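LIM domain only protein 7 (Homo sapiens, PDB 2EAQ) is of incompletely defined function and carries a PDZ domain, a module that in its family usually recognises C-terminal peptide tails of partner proteins. Local coordinates at residues 5-10 against 83-88. Residues are numbered along the deposited sequence; the frame is centred on the assembly and turned at random.
Sequences MRISIN and MDVRRY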
loop_
_atom_site.group_PDB
_atom_site.type_symbol
_atom_site.label_atom_id
_atom_site.label_comp_id
_atom_site.label_asym_id
_atom_site.label_seq_id
_atom_site.Cartn_x
_atom_site.Cartn_y
_atom_site.Cartn_z
ATOM N N MET A 5 8.825 -8.351 -1.806
ATOM C CA MET A 5 8.851 -8.361 -0.342
ATOM C C MET A 5 7.469 -8.070 0.208
ATOM O O MET A 5 6.568 -7.641 -0.538
ATOM C CB MET A 5 9.849 -7.380 0.184
ATOM C CG MET A 5 9.553 -5.957 -0.258
ATOM S SD MET A 5 10.780 -4.542 -0.081
ATOM C CE MET A 5 11.761 -5.064 -0.118
ATOM N N ARG A 6 7.283 -8.347 1.493
ATOM C CA ARG A 6 6.006 -8.162 2.167
ATOM C C ARG A 6 6.231 -7.119 3.231
ATOM O O ARG A 6 7.237 -7.204 3.950
ATOM C CB ARG A 6 5.544 -9.502 2.777
ATOM C CG ARG A 6 4.198 -9.524 3.419
ATOM C CD ARG A 6 3.785 -11.008 3.485
ATOM N NE ARG A 6 3.293 -11.415 2.152
ATOM C CZ ARG A 6 3.015 -12.671 1.777
ATOM N NH1 ARG A 6 3.194 -13.694 2.622
ATOM N NH2 ARG A 6 2.527 -12.916 0.557
ATOM N N ILE A 7 5.385 -6.102 3.340
ATOM C CA ILE A 7 5.582 -5.054 4.336
ATOM C C ILE A 7 4.333 -4.935 5.191
ATOM O O ILE A 7 3.239 -4.751 4.659
ATOM C CB ILE A 7 5.875 -3.735 3.644
ATOM C CG1 ILE A 7 7.131 -3.865 2.771
ATOM C CG2 ILE A 7 6.041 -2.593 4.701
ATOM C CD1 ILE A 7 7.538 -2.520 2.050
ATOM N N SER A 8 4.472 -5.053 6.503
ATOM C CA SER A 8 3.342 -4.969 7.405
ATOM C C SER A 8 3.251 -3.582 8.003
ATOM O O SER A 8 4.230 -3.065 8.513
ATOM C CB SER A 8 3.541 -5.994 8.510
ATOM O OG SER A 8 2.291 -6.013 9.281
ATOM N N ILE A 9 2.075 -2.979 7.867
ATOM C CA ILE A 9 1.806 -1.595 8.351
ATOM C C ILE A 9 0.579 -1.721 9.246
ATOM O O ILE A 9 -0.364 -2.432 8.909
ATOM C CB ILE A 9 1.547 -0.587 7.168
ATOM C CG1 ILE A 9 2.607 -0.838 6.089
ATOM C CG2 ILE A 9 1.582 0.837 7.702
ATOM C CD1 ILE A 9 2.495 0.107 4.901
ATOM N N ASN A 10 0.590 -1.060 10.394
ATOM C CA ASN A 10 -0.515 -1.190 11.372
ATOM C C ASN A 10 -0.811 0.099 12.057
ATOM O O ASN A 10 0.126 0.850 12.362
ATOM C CB ASN A 10 -0.144 -2.206 12.461
ATOM C CG ASN A 10 0.152 -3.568 11.893
ATOM O OD1 ASN A 10 -0.751 -4.367 11.664
ATOM N ND2 ASN A 10 1.414 -3.834 11.622
ATOM N N MET A 83 1.271 -5.512 2.789
ATOM C CA MET A 83 1.456 -5.175 1.373
ATOM C C MET A 83 2.468 -6.001 0.674
ATOM O O MET A 83 3.573 -6.151 1.210
ATOM C CB MET A 83 1.897 -3.716 1.253
ATOM C CG MET A 83 1.084 -2.649 2.074
ATOM S SD MET A 83 1.549 -0.873 1.668
ATOM C CE MET A 83 2.190 -1.262 -0.032
ATOM N N ASP A 84 2.134 -6.569 -0.457
ATOM C CA ASP A 84 3.161 -7.273 -1.234
ATOM C C ASP A 84 3.643 -6.259 -2.255
ATOM O O ASP A 84 2.804 -5.688 -2.978
ATOM C CB ASP A 84 2.574 -8.492 -1.930
ATOM C CG ASP A 84 2.320 -9.614 -0.993
ATOM O OD1 ASP A 84 2.746 -9.503 0.146
ATOM O OD2 ASP A 84 1.721 -10.608 -1.417
ATOM N N VAL A 85 4.917 -5.919 -2.247
ATOM C CA VAL A 85 5.486 -4.966 -3.159
ATOM C C VAL A 85 6.673 -5.521 -3.894
ATOM O O VAL A 85 7.268 -6.540 -3.523
ATOM C CB VAL A 85 5.904 -3.619 -2.431
ATOM C CG1 VAL A 85 4.754 -3.091 -1.564
ATOM C CG2 VAL A 85 7.136 -3.795 -1.609
ATOM N N ARG A 86 7.030 -4.848 -4.967
ATOM C CA ARG A 86 8.206 -5.168 -5.791
ATOM C C ARG A 86 9.032 -3.895 -5.764
ATOM O O ARG A 86 8.587 -2.812 -6.178
ATOM C CB ARG A 86 7.758 -5.496 -7.213
ATOM C CG ARG A 86 8.873 -5.852 -8.145
ATOM C CD ARG A 86 8.343 -6.736 -9.263
ATOM N NE ARG A 86 7.292 -7.588 -8.726
ATOM C CZ ARG A 86 7.026 -8.831 -9.102
ATOM N NH1 ARG A 86 7.751 -9.412 -10.041
ATOM N NH2 ARG A 86 6.005 -9.483 -8.545
ATOM N N ARG A 87 10.271 -4.011 -5.315
ATOM C CA ARG A 87 11.207 -2.906 -5.185
ATOM C C ARG A 87 12.293 -3.066 -6.213
ATOM O O ARG A 87 12.963 -4.110 -6.262
ATOM C CB ARG A 87 11.787 -2.894 -3.772
ATOM C CG ARG A 87 12.741 -1.710 -3.558
ATOM C CD ARG A 87 13.111 -1.505 -2.103
ATOM N NE ARG A 87 11.916 -1.140 -1.335
ATOM C CZ ARG A 87 11.810 -1.196 -0.002
ATOM N NH1 ARG A 87 12.847 -1.631 0.750
ATOM N NH2 ARG A 87 10.673 -0.820 0.584
ATOM N N TYR A 88 12.456 -2.044 -7.050
ATOM C CA TYR A 88 13.456 -2.189 -8.100
ATOM C C TYR A 88 14.785 -1.627 -7.641
ATOM O O TYR A 88 14.845 -0.599 -6.972
ATOM C CB TYR A 88 12.925 -1.511 -9.379
ATOM C CG TYR A 88 11.645 -2.160 -9.934
ATOM C CD1 TYR A 88 11.691 -3.152 -10.931
ATOM C CD2 TYR A 88 10.377 -1.804 -9.417
ATOM C CE1 TYR A 88 10.496 -3.756 -11.401
ATOM C CE2 TYR A 88 9.213 -2.396 -9.862
ATOM C CZ TYR A 88 9.263 -3.355 -10.853
ATOM O OH TYR A 88 8.059 -3.824 -11.300
#
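Arg6 sets its CG opposite the backbone N (chi1 -175°) and bends at chi3, while Asp84 turns its CG beside its own N (chi1 -75°); the two side chains thereby run alongside each other, pointing the same way. Two almost straight bonds then form a side-on salt bridge: NE of Arg6 lies 2.8 Å from OD1 of Asp84, and NH2 of Arg6 is 3.1 Å from OD2 of Asp84. OD1 is met at its syn lone pair, OD2 on its syn side with NH2 somewhat out of the carboxylate plane; the 18° between the two group planes fits this pairing. With Asp84 replaced by an alanine, the Arg6 guanidinium would probably lose its carboxylate mate and be freer to turn.

Beneath the bridge, four backbone hydrogen bonds, among them Met83 N to Ile7 O at 2.8 Å, define the antiparallel register: Met5-Val85 and Ile7-Met83 are hydrogen-bonded pairs, with Arg6-Asp84 non-hydrogen-bonded between them. On the opposite face, CG of Met5 packs 3.5 Å from CG2 of Val85, and CD1 of Ile9 reaches SD of Met83 at 3.5 Å; Ile7 and Met83 both touch Leu46. SD of Met5 sits over the centre of one face of the Arg87 guanidinium, 3.5 Å from CZ of Arg87, whose NE forms a salt bridge with Asp50. Edge strand 2-10 is thus joined to C-terminal strand 80-88 of the PDZ fold by a backbone ladder, with the Arg6-Asp84 charge pair on one face and largely apolar Ile7, Ile9, Met83 and Val85 on the other, the Met5-Arg87 contact at its margin.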